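Local coordinates for PTS system, nitrogen regulatory IIA protein (Neisseria meningitidis, PDB 2A0J), which probably takes part in a phosphotransfer chain linked to nitrogen regulation, as a IIA-type protein of the phosphotransferase system that accepts phosphate on a histidine, at residues P9-L15 with S137-R143; K23-A29 with V44-F49; A79-T83 with L133-S137. All blocks are in the same frame, centred on the assembly; numbering follows the deposited sequence.

How the contacts relate
Near the N terminus, residues 9-15 lead into edge strand 13-17. Contact 1 joins them to the last helix, 139-146, and so closes almost the whole chain into one loop. Both other contacts fall within that loop. Contact 2 closes first and joins the consecutive helices 22-33 and 41-52. Contact 3 follows in series, joining strand 77-83 to the end of helix 127-135 and the link after it. Contacts 1 and 3 share Ser137, and their strands are neighbours in the sheet; their centres are 7 Å apart. Contact 2 is about 20 Å from contact 1 and 19 Å from contact 3, centre to centre; Leu25 of contact 2 packs on Ile81 of contact 3.

Contact 1: residues P9-L15 with S137-R143; sequences PLSHIVL and SSAEEVR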
ATOM      1  N   PRO A   9      -5.561  -4.593  -9.507  1.00 17.65           N
ATOM      2  CA  PRO A   9      -5.613  -5.808 -10.319  1.00 16.50           C
ATOM      3  C   PRO A   9      -4.652  -6.833  -9.714  1.00 19.04           C
ATOM      4  O   PRO A   9      -3.826  -6.494  -8.871  1.00 21.53           O
ATOM      5  CB  PRO A   9      -5.158  -5.325 -11.690  1.00  9.98           C
ATOM      6  CG  PRO A   9      -4.206  -4.255 -11.353  1.00 18.40           C
ATOM      7  CD  PRO A   9      -4.943  -3.498 -10.272  1.00 14.61           C
ATOM      8  N   LEU A  10      -4.763  -8.083 -10.140  1.00 25.19           N
ATOM      9  CA  LEU A  10      -3.903  -9.141  -9.622  1.00 22.36           C
ATOM     10  C   LEU A  10      -2.437  -8.879  -9.962  1.00 21.45           C
ATOM     11  O   LEU A  10      -1.537  -9.361  -9.275  1.00 16.10           O
ATOM     12  CB  LEU A  10      -4.352 -10.489 -10.190  1.00 23.14           C
ATOM     13  CG  LEU A  10      -5.798 -10.853  -9.829  1.00 23.15           C
ATOM     14  CD1 LEU A  10      -6.256 -12.068 -10.622  1.00 32.67           C
ATOM     15  CD2 LEU A  10      -5.885 -11.128  -8.344  1.00 16.33           C
ATOM     16  N   SER A  11      -2.208  -8.109 -11.024  1.00 22.21           N
ATOM     17  CA  SER A  11      -0.857  -7.760 -11.459  1.00 20.61           C
ATOM     18  C   SER A  11      -0.183  -6.765 -10.495  1.00 19.17           C
ATOM     19  O   SER A  11       1.018  -6.524 -10.592  1.00 18.84           O
ATOM     20  CB  SER A  11      -0.899  -7.143 -12.860  1.00 13.33           C
ATOM     21  OG  SER A  11      -1.533  -5.875 -12.824  1.00 12.06           O
ATOM     22  N   HIS A  12      -0.964  -6.183  -9.585  1.00 16.08           N
ATOM     23  CA  HIS A  12      -0.439  -5.218  -8.610  1.00 19.82           C
ATOM     24  C   HIS A  12      -0.354  -5.799  -7.194  1.00 20.30           C
ATOM     25  O   HIS A  12      -0.255  -5.057  -6.217  1.00 16.66           O
ATOM     26  CB  HIS A  12      -1.312  -3.958  -8.578  1.00 14.97           C
ATOM     27  CG  HIS A  12      -1.189  -3.098  -9.800  1.00 22.19           C
ATOM     28  ND1 HIS A  12      -1.963  -1.974  -9.999  1.00 26.13           N
ATOM     29  CD2 HIS A  12      -0.389  -3.200 -10.887  1.00 22.69           C
ATOM     30  CE1 HIS A  12      -1.646  -1.425 -11.158  1.00 28.34           C
ATOM     31  NE2 HIS A  12      -0.694  -2.150 -11.716  1.00 19.16           N
ATOM     32  N   ILE A  13      -0.387  -7.127  -7.100  1.00 17.87           N
ATOM     33  CA  ILE A  13      -0.323  -7.832  -5.826  1.00 16.93           C
ATOM     34  C   ILE A  13       0.890  -8.756  -5.760  1.00 18.40           C
ATOM     35  O   ILE A  13       1.130  -9.530  -6.680  1.00 16.72           O
ATOM     36  CB  ILE A  13      -1.593  -8.664  -5.614  1.00 17.18           C
ATOM     37  CG1 ILE A  13      -2.808  -7.732  -5.588  1.00 12.06           C
ATOM     38  CG2 ILE A  13      -1.473  -9.493  -4.338  1.00 13.30           C
ATOM     39  CD1 ILE A  13      -4.131  -8.451  -5.555  1.00 19.05           C
ATOM     40  N   VAL A  14       1.656  -8.652  -4.673  1.00 17.46           N
ATOM     41  CA  VAL A  14       2.850  -9.479  -4.447  1.00 12.72           C
ATOM     42  C   VAL A  14       2.602 -10.253  -3.148  1.00 18.80           C
ATOM     43  O   VAL A  14       2.324  -9.655  -2.106  1.00 22.35           O
ATOM     44  CB  VAL A  14       4.132  -8.606  -4.296  1.00  4.98           C
ATOM     45  CG1 VAL A  14       5.355  -9.490  -4.087  1.00 13.70           C
ATOM     46  CG2 VAL A  14       4.322  -7.744  -5.523  1.00  8.59           C
ATOM     47  N   LEU A  15       2.709 -11.575  -3.210  1.00 11.72           N
ATOM     48  CA  LEU A  15       2.438 -12.424  -2.052  1.00 13.58           C
ATOM     49  C   LEU A  15       3.611 -12.847  -1.175  1.00 17.99           C
ATOM     50  O   LEU A  15       3.416 -13.152   0.002  1.00 15.06           O
ATOM     51  CB  LEU A  15       1.714 -13.690  -2.517  1.00 11.80           C
ATOM     52  CG  LEU A  15       0.426 -13.512  -3.323  1.00 15.56           C
ATOM     53  CD1 LEU A  15       0.031 -14.844  -3.940  1.00  4.40           C
ATOM     54  CD2 LEU A  15      -0.678 -12.964  -2.432  1.00 18.98           C
ATOM     55  N   SER A 137      -3.488 -18.246   0.143  1.00 29.16           N
ATOM     56  CA  SER A 137      -2.473 -18.622  -0.834  1.00 41.28           C
ATOM     57  C   SER A 137      -2.465 -17.850  -2.154  1.00 40.84           C
ATOM     58  O   SER A 137      -1.400 -17.594  -2.716  1.00 38.04           O
ATOM     59  CB  SER A 137      -2.588 -20.120  -1.136  1.00 41.86           C
ATOM     60  OG  SER A 137      -2.585 -20.881   0.059  1.00 57.88           O
ATOM     61  N   SER A 138      -3.642 -17.484  -2.649  1.00 39.00           N
ATOM     62  CA  SER A 138      -3.731 -16.769  -3.919  1.00 36.32           C
ATOM     63  C   SER A 138      -3.987 -15.277  -3.774  1.00 30.10           C
ATOM     64  O   SER A 138      -4.456 -14.807  -2.730  1.00 34.21           O
ATOM     65  CB  SER A 138      -4.837 -17.373  -4.793  1.00 35.10           C
ATOM     66  OG  SER A 138      -6.124 -17.057  -4.286  1.00 27.89           O
ATOM     67  N   ALA A 139      -3.681 -14.548  -4.844  1.00 28.46           N
ATOM     68  CA  ALA A 139      -3.876 -13.106  -4.899  1.00 20.19           C
ATOM     69  C   ALA A 139      -5.367 -12.812  -5.029  1.00 11.93           C
ATOM     70  O   ALA A 139      -5.843 -11.777  -4.570  1.00 15.48           O
ATOM     71  CB  ALA A 139      -3.114 -12.519  -6.084  1.00 16.60           C
ATOM     72  N   GLU A 140      -6.097 -13.730  -5.662  1.00 12.54           N
ATOM     73  CA  GLU A 140      -7.539 -13.573  -5.832  1.00 16.61           C
ATOM     74  C   GLU A 140      -8.208 -13.515  -4.456  1.00 20.00           C
ATOM     75  O   GLU A 140      -9.130 -12.730  -4.241  1.00 20.22           O
ATOM     76  CB  GLU A 140      -8.135 -14.723  -6.666  1.00 21.70           C
ATOM     77  CG  GLU A 140      -7.221 -15.933  -6.893  1.00 36.78           C
ATOM     78  CD  GLU A 140      -6.201 -15.737  -8.013  1.00 34.74           C
ATOM     79  OE1 GLU A 140      -4.990 -15.796  -7.719  1.00 16.32           O
ATOM     80  OE2 GLU A 140      -6.612 -15.534  -9.188  1.00 29.31           O
ATOM     81  N   GLU A 141      -7.743 -14.348  -3.527  1.00 17.11           N
ATOM     82  CA  GLU A 141      -8.280 -14.346  -2.168  1.00 23.74           C
ATOM     83  C   GLU A 141      -7.983 -12.983  -1.532  1.00 30.18           C
ATOM     84  O   GLU A 141      -8.824 -12.416  -0.827  1.00 32.60           O
ATOM     85  CB  GLU A 141      -7.639 -15.459  -1.331  1.00 31.03           C
ATOM     86  CG  GLU A 141      -8.041 -16.865  -1.747  1.00 39.88           C
ATOM     87  CD  GLU A 141      -7.126 -17.933  -1.176  1.00 46.85           C
ATOM     88  OE1 GLU A 141      -5.933 -17.951  -1.545  1.00 50.30           O
ATOM     89  OE2 GLU A 141      -7.596 -18.756  -0.359  1.00 38.26           O
ATOM     90  N   VAL A 142      -6.781 -12.461  -1.779  1.00 16.22           N
ATOM     91  CA  VAL A 142      -6.416 -11.154  -1.240  1.00 20.58           C
ATOM     92  C   VAL A 142      -7.400 -10.085  -1.717  1.00 19.91           C
ATOM     93  O   VAL A 142      -7.874  -9.272  -0.921  1.00 13.57           O
ATOM     94  CB  VAL A 142      -4.994 -10.750  -1.666  1.00 21.28           C
ATOM     95  CG1 VAL A 142      -4.717  -9.309  -1.278  1.00 13.88           C
ATOM     96  CG2 VAL A 142      -3.985 -11.676  -1.006  1.00 30.66           C
ATOM     97  N   ARG A 143      -7.707 -10.092  -3.013  1.00 14.36           N
ATOM     98  CA  ARG A 143      -8.645  -9.124  -3.573  1.00 23.76           C
ATOM     99  C   ARG A 143     -10.028  -9.291  -2.965  1.00 25.55           C
ATOM    100  O   ARG A 143     -10.666  -8.313  -2.582  1.00 28.72           O
ATOM    101  CB  ARG A 143      -8.754  -9.276  -5.096  1.00 32.44           C
ATOM    102  CG  ARG A 143      -7.576  -8.732  -5.879  1.00 27.14           C
ATOM    103  CD  ARG A 143      -7.818  -8.790  -7.385  1.00 36.54           C
ATOM    104  NE  ARG A 143      -8.850  -7.861  -7.846  1.00 20.46           N
ATOM    105  CZ  ARG A 143     -10.140  -8.153  -7.939  1.00 27.41           C
ATOM    106  NH1 ARG A 143     -10.580  -9.358  -7.608  1.00 39.88           N
ATOM    107  NH2 ARG A 143     -10.994  -7.231  -8.366  1.00 28.50           N
TER
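Leu10, Ile13 and Leu15 meet the first turn of helix 139-146 around Ala139. The contact between the two segments is mainly apolar. The methyl of Ala139 points at segment 9-15, and its CB lies 3.8 Å from Leu10 CD2 and 3.9 Å from Ile13 CG2. Ile13 splits its two branches. CG2 stands anti to the backbone N and meets Ala139, while CG1 turns beside the N (chi1 -61°) and carries CD1 to Arg143 CG at 3.5 Å. Leu15 also works with both methyls. Its CD2 reaches Val142 CG2 at 3.8 Å, the two side chains running antiparallel alongside each other. Its CD1 lies against the backbone of Ser137 and Ala139.

Two longer polar side chains join in differently. Arg143 gives its aliphatic part, which crosses Ile13 and Leu10 at about a right angle. Its chain bends at chi3 (69°), and NE is hydrogen-bonded to the carbonyl of Leu8, just before the segment. Glu140 brings a carboxylate oxygen: a bend at chi2 leaves OE2 3.8 Å from Leu10 CD1.

Hydrogen bonds order the backbone on both sides. Ser138 is the N-cap of the helix: its OG accepts from Glu141 N at 3.2 Å. Glu141 OE1 in turn accepts from Ser138 N at 2.6 Å, nearly straight at 171°, and also from Ser138 OG. This is a capping box. On the other side, His12 N bonds to Pro9 O in a short 3-10 turn, and Val14 bonds through its backbone to Phe80 and Arg82 of strand 77-83.

The chemistry implies that the C-terminal helix is seated on the edge strand and the turn before it by methyl packing, while the capping box fixes where the helix starts and the Arg143 bond to Leu8 adds a polar tie at one side.

Contact 2: residues K23-A29 with V44-F49; sequences KRLFEEA and VFECLF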
ATOM      1  N   LYS A  23      13.246   1.183   2.799  1.00 22.50           N
ATOM      2  CA  LYS A  23      13.740   1.921   1.644  1.00 27.18           C
ATOM      3  C   LYS A  23      13.599   0.997   0.434  1.00 27.65           C
ATOM      4  O   LYS A  23      13.153   1.411  -0.641  1.00 21.54           O
ATOM      5  CB  LYS A  23      15.212   2.281   1.871  1.00 21.72           C
ATOM      6  CG  LYS A  23      15.964   2.814   0.668  1.00 21.76           C
ATOM      7  CD  LYS A  23      15.978   4.331   0.649  1.00 45.14           C
ATOM      8  CE  LYS A  23      16.888   4.856  -0.452  1.00 52.50           C
ATOM      9  NZ  LYS A  23      18.300   4.414  -0.267  1.00 62.71           N
ATOM     10  N   ARG A  24      13.961  -0.266   0.639  1.00 26.23           N
ATOM     11  CA  ARG A  24      13.897  -1.284  -0.405  1.00 26.16           C
ATOM     12  C   ARG A  24      12.443  -1.483  -0.816  1.00 28.38           C
ATOM     13  O   ARG A  24      12.108  -1.472  -2.001  1.00 30.79           O
ATOM     14  CB  ARG A  24      14.480  -2.595   0.129  1.00 28.29           C
ATOM     15  CG  ARG A  24      15.033  -3.545  -0.924  1.00 45.71           C
ATOM     16  CD  ARG A  24      13.981  -3.956  -1.938  1.00 64.01           C
ATOM     17  NE  ARG A  24      14.331  -3.505  -3.283  1.00 82.22           N
ATOM     18  CZ  ARG A  24      15.331  -4.000  -4.006  1.00 90.65           C
ATOM     19  NH1 ARG A  24      16.087  -4.977  -3.519  1.00 87.05           N
ATOM     20  NH2 ARG A  24      15.581  -3.512  -5.214  1.00 98.93           N
ATOM     21  N   LEU A  25      11.584  -1.664   0.179  1.00 22.69           N
ATOM     22  CA  LEU A  25      10.162  -1.856  -0.042  1.00 18.40           C
ATOM     23  C   LEU A  25       9.583  -0.703  -0.882  1.00 21.76           C
ATOM     24  O   LEU A  25       8.784  -0.920  -1.801  1.00 11.06           O
ATOM     25  CB  LEU A  25       9.463  -1.936   1.319  1.00 18.35           C
ATOM     26  CG  LEU A  25       7.973  -2.268   1.426  1.00 27.22           C
ATOM     27  CD1 LEU A  25       7.691  -3.637   0.835  1.00 28.90           C
ATOM     28  CD2 LEU A  25       7.566  -2.237   2.893  1.00 32.75           C
ATOM     29  N   PHE A  26       9.991   0.525  -0.567  1.00 17.65           N
ATOM     30  CA  PHE A  26       9.498   1.690  -1.299  1.00 22.98           C
ATOM     31  C   PHE A  26      10.025   1.740  -2.733  1.00 22.50           C
ATOM     32  O   PHE A  26       9.334   2.209  -3.638  1.00 17.24           O
ATOM     33  CB  PHE A  26       9.853   2.989  -0.555  1.00 22.99           C
ATOM     34  CG  PHE A  26       8.815   3.418   0.457  1.00 18.32           C
ATOM     35  CD1 PHE A  26       8.532   2.632   1.567  1.00 22.24           C
ATOM     36  CD2 PHE A  26       8.119   4.610   0.297  1.00 30.03           C
ATOM     37  CE1 PHE A  26       7.570   3.027   2.500  1.00 18.36           C
ATOM     38  CE2 PHE A  26       7.154   5.012   1.225  1.00 22.09           C
ATOM     39  CZ  PHE A  26       6.881   4.221   2.324  1.00 15.31           C
ATOM     40  N   GLU A  27      11.245   1.264  -2.947  1.00 24.58           N
ATOM     41  CA  GLU A  27      11.797   1.259  -4.298  1.00 29.01           C
ATOM     42  C   GLU A  27      11.000   0.305  -5.173  1.00 23.21           C
ATOM     43  O   GLU A  27      10.649   0.633  -6.301  1.00 25.47           O
ATOM     44  CB  GLU A  27      13.268   0.850  -4.278  1.00 38.16           C
ATOM     45  CG  GLU A  27      14.193   1.962  -3.821  1.00 47.31           C
ATOM     46  CD  GLU A  27      15.638   1.528  -3.759  1.00 55.85           C
ATOM     47  OE1 GLU A  27      16.502   2.392  -3.509  1.00 77.12           O
ATOM     48  OE2 GLU A  27      15.912   0.325  -3.956  1.00 47.89           O
ATOM     49  N   GLU A  28      10.703  -0.872  -4.636  1.00 22.33           N
ATOM     50  CA  GLU A  28       9.932  -1.867  -5.360  1.00 25.21           C
ATOM     51  C   GLU A  28       8.522  -1.357  -5.677  1.00 25.65           C
ATOM     52  O   GLU A  28       7.926  -1.743  -6.686  1.00 21.78           O
ATOM     53  CB  GLU A  28       9.845  -3.154  -4.538  1.00 34.70           C
ATOM     54  CG  GLU A  28      10.359  -4.383  -5.277  1.00 56.34           C
ATOM     55  CD  GLU A  28       9.574  -4.678  -6.542  1.00 59.02           C
ATOM     56  OE1 GLU A  28       8.382  -5.039  -6.443  1.00 57.09           O
ATOM     57  OE2 GLU A  28      10.152  -4.545  -7.640  1.00 66.62           O
ATOM     58  N   ALA A  29       7.986  -0.496  -4.814  1.00 24.58           N
ATOM     59  CA  ALA A  29       6.651   0.055  -5.022  1.00 26.70           C
ATOM     60  C   ALA A  29       6.663   1.001  -6.220  1.00 27.31           C
ATOM     61  O   ALA A  29       5.757   0.963  -7.054  1.00 28.48           O
ATOM     62  CB  ALA A  29       6.180   0.789  -3.773  1.00 27.27           C
ATOM     63  N   VAL A  44       7.673   8.240  -8.534  1.00 13.65           N
ATOM     64  CA  VAL A  44       6.683   7.556  -7.714  1.00 14.48           C
ATOM     65  C   VAL A  44       7.283   7.350  -6.321  1.00 17.84           C
ATOM     66  O   VAL A  44       6.602   7.485  -5.310  1.00 23.97           O
ATOM     67  CB  VAL A  44       6.314   6.196  -8.338  1.00 20.15           C
ATOM     68  CG1 VAL A  44       5.593   5.312  -7.314  1.00 17.31           C
ATOM     69  CG2 VAL A  44       5.437   6.425  -9.573  1.00 10.15           C
ATOM     70  N   PHE A  45       8.571   7.032  -6.289  1.00 20.65           N
ATOM     71  CA  PHE A  45       9.297   6.822  -5.049  1.00 20.69           C
ATOM     72  C   PHE A  45       9.319   8.097  -4.204  1.00 23.92           C
ATOM     73  O   PHE A  45       8.956   8.082  -3.030  1.00 23.47           O
ATOM     74  CB  PHE A  45      10.736   6.399  -5.351  1.00 17.17           C
ATOM     75  CG  PHE A  45      11.581   6.220  -4.123  1.00 24.48           C
ATOM     76  CD1 PHE A  45      11.551   5.028  -3.410  1.00 29.94           C
ATOM     77  CD2 PHE A  45      12.384   7.255  -3.659  1.00 21.29           C
ATOM     78  CE1 PHE A  45      12.308   4.873  -2.251  1.00 23.76           C
ATOM     79  CE2 PHE A  45      13.144   7.109  -2.501  1.00 26.69           C
ATOM     80  CZ  PHE A  45      13.105   5.916  -1.797  1.00 24.11           C
ATOM     81  N   GLU A  46       9.756   9.200  -4.804  1.00 26.61           N
ATOM     82  CA  GLU A  46       9.834  10.469  -4.095  1.00 25.63           C
ATOM     83  C   GLU A  46       8.482  10.889  -3.535  1.00 22.13           C
ATOM     84  O   GLU A  46       8.382  11.446  -2.446  1.00 16.69           O
ATOM     85  CB  GLU A  46      10.363  11.560  -5.028  1.00 32.74           C
ATOM     86  CG  GLU A  46      11.570  12.302  -4.468  1.00 50.06           C
ATOM     87  CD  GLU A  46      12.719  11.367  -4.125  1.00 50.87           C
ATOM     88  OE1 GLU A  46      13.201  10.654  -5.029  1.00 48.79           O
ATOM     89  OE2 GLU A  46      13.139  11.344  -2.951  1.00 48.53           O
ATOM     90  N   CYS A  47       7.438  10.614  -4.296  1.00 16.00           N
ATOM     91  CA  CYS A  47       6.103  10.970  -3.885  1.00 16.62           C
ATOM     92  C   CYS A  47       5.684  10.227  -2.608  1.00 17.92           C
ATOM     93  O   CYS A  47       5.120  10.824  -1.692  1.00 14.79           O
ATOM     94  CB  CYS A  47       5.138  10.673  -5.032  1.00 16.75           C
ATOM     95  SG  CYS A  47       3.507  11.302  -4.760  1.00 45.30           S
ATOM     96  N   LEU A  48       5.961   8.930  -2.545  1.00  9.88           N
ATOM     97  CA  LEU A  48       5.611   8.136  -1.367  1.00 14.39           C
ATOM     98  C   LEU A  48       6.479   8.505  -0.164  1.00 17.72           C
ATOM     99  O   LEU A  48       5.994   8.553   0.971  1.00 16.79           O
ATOM    100  CB  LEU A  48       5.779   6.645  -1.666  1.00 11.77           C
ATOM    101  CG  LEU A  48       5.091   6.108  -2.929  1.00 17.00           C
ATOM    102  CD1 LEU A  48       5.448   4.637  -3.096  1.00  5.35           C
ATOM    103  CD2 LEU A  48       3.567   6.314  -2.851  1.00  7.15           C
ATOM    104  N   PHE A  49       7.759   8.771  -0.427  1.00 24.14           N
ATOM    105  CA  PHE A  49       8.729   9.124   0.609  1.00 24.28           C
ATOM    106  C   PHE A  49       8.574  10.559   1.122  1.00 24.02           C
ATOM    107  O   PHE A  49       8.966  10.872   2.249  1.00 24.87           O
ATOM    108  CB  PHE A  49      10.155   8.909   0.082  1.00 33.18           C
ATOM    109  CG  PHE A  49      11.034   8.085   1.003  1.00 55.69           C
ATOM    110  CD1 PHE A  49      10.643   6.809   1.414  1.00 48.17           C
ATOM    111  CD2 PHE A  49      12.268   8.573   1.434  1.00 58.75           C
ATOM    112  CE1 PHE A  49      11.468   6.032   2.238  1.00 25.65           C
ATOM    113  CE2 PHE A  49      13.097   7.803   2.257  1.00 41.59           C
ATOM    114  CZ  PHE A  49      12.693   6.531   2.657  1.00 31.02           C
TER
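Phe26 is the centre of the tight part, where helices 22-33 and 41-52 pack with their short segments at 131° and the axes of the segments 8.9 Å apart at their closest. Phe49 turns its edge to a face of the Phe26 ring in a T-shaped stack, with centroids 5.3 Å apart and planes at 72°. The near edge atom is Phe49 CD1, 3.5 Å from Phe26 CD2. Leu48 CB approaches the same ring obliquely and lies 3.6 Å from Phe26 CE2. In Phe45 CG lies opposite the backbone N (chi1 177°), and the ring reaches the facing helix, with CE1 3.5 Å from Phe26 CB. Deeper in, Ala29 CB meets Leu48 CD1 at 4.0 Å.

The solvent side is looser. Lys23 is exposed, and its CD touches Phe45 CZ only at 4.1 Å. Glu27 lays CG beside Phe45 CE1, with its chain extended beyond.

Toward the interior, Leu25 and Leu48 rest on strand 97-106, and Phe26 on Pro66 of strand 63-70. The two consecutive helices thus form a layer on one side of the mixed sheet, part of the alpha/beta sandwich of the type 2 EIIA fold.

Contact 3: residues A79-T83 with L133-S137; sequences AFIRT and LMTVS
Arg82 reaches from strand 77-83 to Leu133 and Val136, so that an arginine of a central sheet strand clasps a helix end in this EIIA domain. Its guanidinium serves two backbone carbonyls, those of Leu133 and Val136, around the end of helix 127-135. NH1 donates to Leu133 O at 2.6 Å. That oxygen lies in the guanidinium plane, but the donor stands 36° above the carbonyl plane, and the N-H...O angle is bent to 139°. NH2 donates to Val136 O at 3.2 Å, with an angle of 156°. Val136 O takes its main bond from NH2 and a weak second one from NH1.

The third nitrogen is also satisfied: NE donates to Leu15 O, from the neighbouring segment 9-15. The guanidinium is therefore held by three carbonyls from two parts of the fold, which should fix its rotation. Bends at chi2 and chi3 bring it there, and Met134 O lies over one of its faces.

The apolar share is smaller. Leu133 packs beside the buried Phe80, whose ring also touches Val142 of the last helix; Phe80 CZ comes 4.2 Å from Leu133 CD2.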
ATOM      1  N   ALA A  79      -1.438  -0.885  -4.880  1.00 17.96           N
ATOM      2  CA  ALA A  79      -0.772  -2.179  -4.902  1.00 16.54           C
ATOM      3  C   ALA A  79      -0.824  -2.768  -3.504  1.00 18.26           C
ATOM      4  O   ALA A  79      -1.067  -2.054  -2.530  1.00 17.86           O
ATOM      5  CB  ALA A  79       0.677  -2.026  -5.345  1.00  3.93           C
ATOM      6  N   PHE A  80      -0.604  -4.074  -3.406  1.00 14.89           N
ATOM      7  CA  PHE A  80      -0.611  -4.725  -2.109  1.00 19.92           C
ATOM      8  C   PHE A  80       0.603  -5.637  -2.009  1.00 18.05           C
ATOM      9  O   PHE A  80       0.902  -6.377  -2.948  1.00 12.54           O
ATOM     10  CB  PHE A  80      -1.890  -5.543  -1.918  1.00 18.68           C
ATOM     11  CG  PHE A  80      -2.031  -6.108  -0.540  1.00 23.16           C
ATOM     12  CD1 PHE A  80      -2.406  -5.288   0.523  1.00 22.78           C
ATOM     13  CD2 PHE A  80      -1.734  -7.444  -0.286  1.00 19.65           C
ATOM     14  CE1 PHE A  80      -2.479  -5.789   1.823  1.00 19.38           C
ATOM     15  CE2 PHE A  80      -1.804  -7.956   1.013  1.00 18.50           C
ATOM     16  CZ  PHE A  80      -2.177  -7.123   2.071  1.00  8.35           C
ATOM     17  N   ILE A  81       1.296  -5.577  -0.873  1.00 21.06           N
ATOM     18  CA  ILE A  81       2.483  -6.400  -0.649  1.00 22.50           C
ATOM     19  C   ILE A  81       2.472  -7.184   0.657  1.00 23.75           C
ATOM     20  O   ILE A  81       2.193  -6.634   1.722  1.00 21.68           O
ATOM     21  CB  ILE A  81       3.767  -5.557  -0.633  1.00 22.00           C
ATOM     22  CG1 ILE A  81       3.940  -4.829  -1.964  1.00 16.47           C
ATOM     23  CG2 ILE A  81       4.962  -6.458  -0.337  1.00  9.66           C
ATOM     24  CD1 ILE A  81       5.230  -4.017  -2.051  1.00  9.65           C
ATOM     25  N   ARG A  82       2.792  -8.473   0.555  1.00 26.07           N
ATOM     26  CA  ARG A  82       2.877  -9.373   1.706  1.00 24.25           C
ATOM     27  C   ARG A  82       4.350  -9.773   1.767  1.00 21.97           C
ATOM     28  O   ARG A  82       4.861 -10.439   0.861  1.00 15.17           O
ATOM     29  CB  ARG A  82       2.011 -10.619   1.494  1.00 16.33           C
ATOM     30  CG  ARG A  82       1.095 -10.969   2.663  1.00 21.75           C
ATOM     31  CD  ARG A  82       1.469 -12.287   3.309  1.00 13.76           C
ATOM     32  NE  ARG A  82       1.493 -13.383   2.340  1.00 33.10           N
ATOM     33  CZ  ARG A  82       0.438 -14.102   1.978  1.00 10.29           C
ATOM     34  NH1 ARG A  82      -0.753 -13.862   2.498  1.00 34.91           N
ATOM     35  NH2 ARG A  82       0.579 -15.066   1.090  1.00 21.40           N
ATOM     36  N   THR A  83       5.031  -9.344   2.826  1.00 13.32           N
ATOM     37  CA  THR A  83       6.450  -9.625   2.997  1.00  5.13           C
ATOM     38  C   THR A  83       6.725 -11.034   3.530  1.00 10.95           C
ATOM     39  O   THR A  83       5.934 -11.589   4.290  1.00 13.34           O
ATOM     40  CB  THR A  83       7.096  -8.571   3.940  1.00 16.62           C
ATOM     41  OG1 THR A  83       6.387  -8.538   5.189  1.00 25.52           O
ATOM     42  CG2 THR A  83       7.039  -7.172   3.299  1.00  9.92           C
ATOM     43  N   LEU A 133      -5.342 -12.285   5.576  1.00 20.30           N
ATOM     44  CA  LEU A 133      -4.379 -11.700   4.647  1.00 19.07           C
ATOM     45  C   LEU A 133      -2.986 -12.282   4.847  1.00 25.06           C
ATOM     46  O   LEU A 133      -2.149 -12.223   3.945  1.00 26.84           O
ATOM     47  CB  LEU A 133      -4.345 -10.171   4.797  1.00  7.15           C
ATOM     48  CG  LEU A 133      -5.586  -9.459   4.233  1.00 11.20           C
ATOM     49  CD1 LEU A 133      -5.660  -8.041   4.738  1.00  8.16           C
ATOM     50  CD2 LEU A 133      -5.548  -9.483   2.713  1.00 16.29           C
ATOM     51  N   MET A 134      -2.739 -12.852   6.025  1.00 16.27           N
ATOM     52  CA  MET A 134      -1.447 -13.457   6.314  1.00 13.69           C
ATOM     53  C   MET A 134      -1.367 -14.938   5.928  1.00 12.63           C
ATOM     54  O   MET A 134      -0.269 -15.495   5.872  1.00 13.24           O
ATOM     55  CB  MET A 134      -1.099 -13.329   7.808  1.00 22.62           C
ATOM     56  CG  MET A 134      -0.681 -11.938   8.258  1.00 25.91           C
ATOM     57  SD  MET A 134       0.730 -11.262   7.362  1.00 24.48           S
ATOM     58  CE  MET A 134       2.061 -12.120   8.118  1.00 19.32           C
ATOM     59  N   THR A 135      -2.506 -15.578   5.660  1.00  7.45           N
ATOM     60  CA  THR A 135      -2.480 -17.005   5.317  1.00 23.61           C
ATOM     61  C   THR A 135      -2.952 -17.418   3.921  1.00 24.19           C
ATOM     62  O   THR A 135      -2.446 -18.397   3.373  1.00 26.42           O
ATOM     63  CB  THR A 135      -3.267 -17.855   6.356  1.00 27.37           C
ATOM     64  OG1 THR A 135      -4.647 -17.462   6.372  1.00 29.31           O
ATOM     65  CG2 THR A 135      -2.666 -17.672   7.749  1.00 24.03           C
ATOM     66  N   VAL A 136      -3.903 -16.686   3.348  1.00 23.37           N
ATOM     67  CA  VAL A 136      -4.418 -17.019   2.021  1.00 24.27           C
ATOM     68  C   VAL A 136      -3.291 -17.265   1.019  1.00 27.09           C
ATOM     69  O   VAL A 136      -2.267 -16.585   1.040  1.00 29.27           O
ATOM     70  CB  VAL A 136      -5.372 -15.922   1.496  1.00 25.80           C
ATOM     71  CG1 VAL A 136      -6.578 -15.829   2.412  1.00 25.77           C
ATOM     72  CG2 VAL A 136      -4.655 -14.580   1.417  1.00 24.93           C
ATOM     73  N   SER A 137      -3.488 -18.246   0.143  1.00 29.16           N
ATOM     74  CA  SER A 137      -2.473 -18.622  -0.834  1.00 41.28           C
ATOM     75  C   SER A 137      -2.465 -17.850  -2.154  1.00 40.84           C
ATOM     76  O   SER A 137      -1.400 -17.594  -2.716  1.00 38.04           O
ATOM     77  CB  SER A 137      -2.588 -20.120  -1.136  1.00 41.86           C
ATOM     78  OG  SER A 137      -2.585 -20.881   0.059  1.00 57.88           O
TER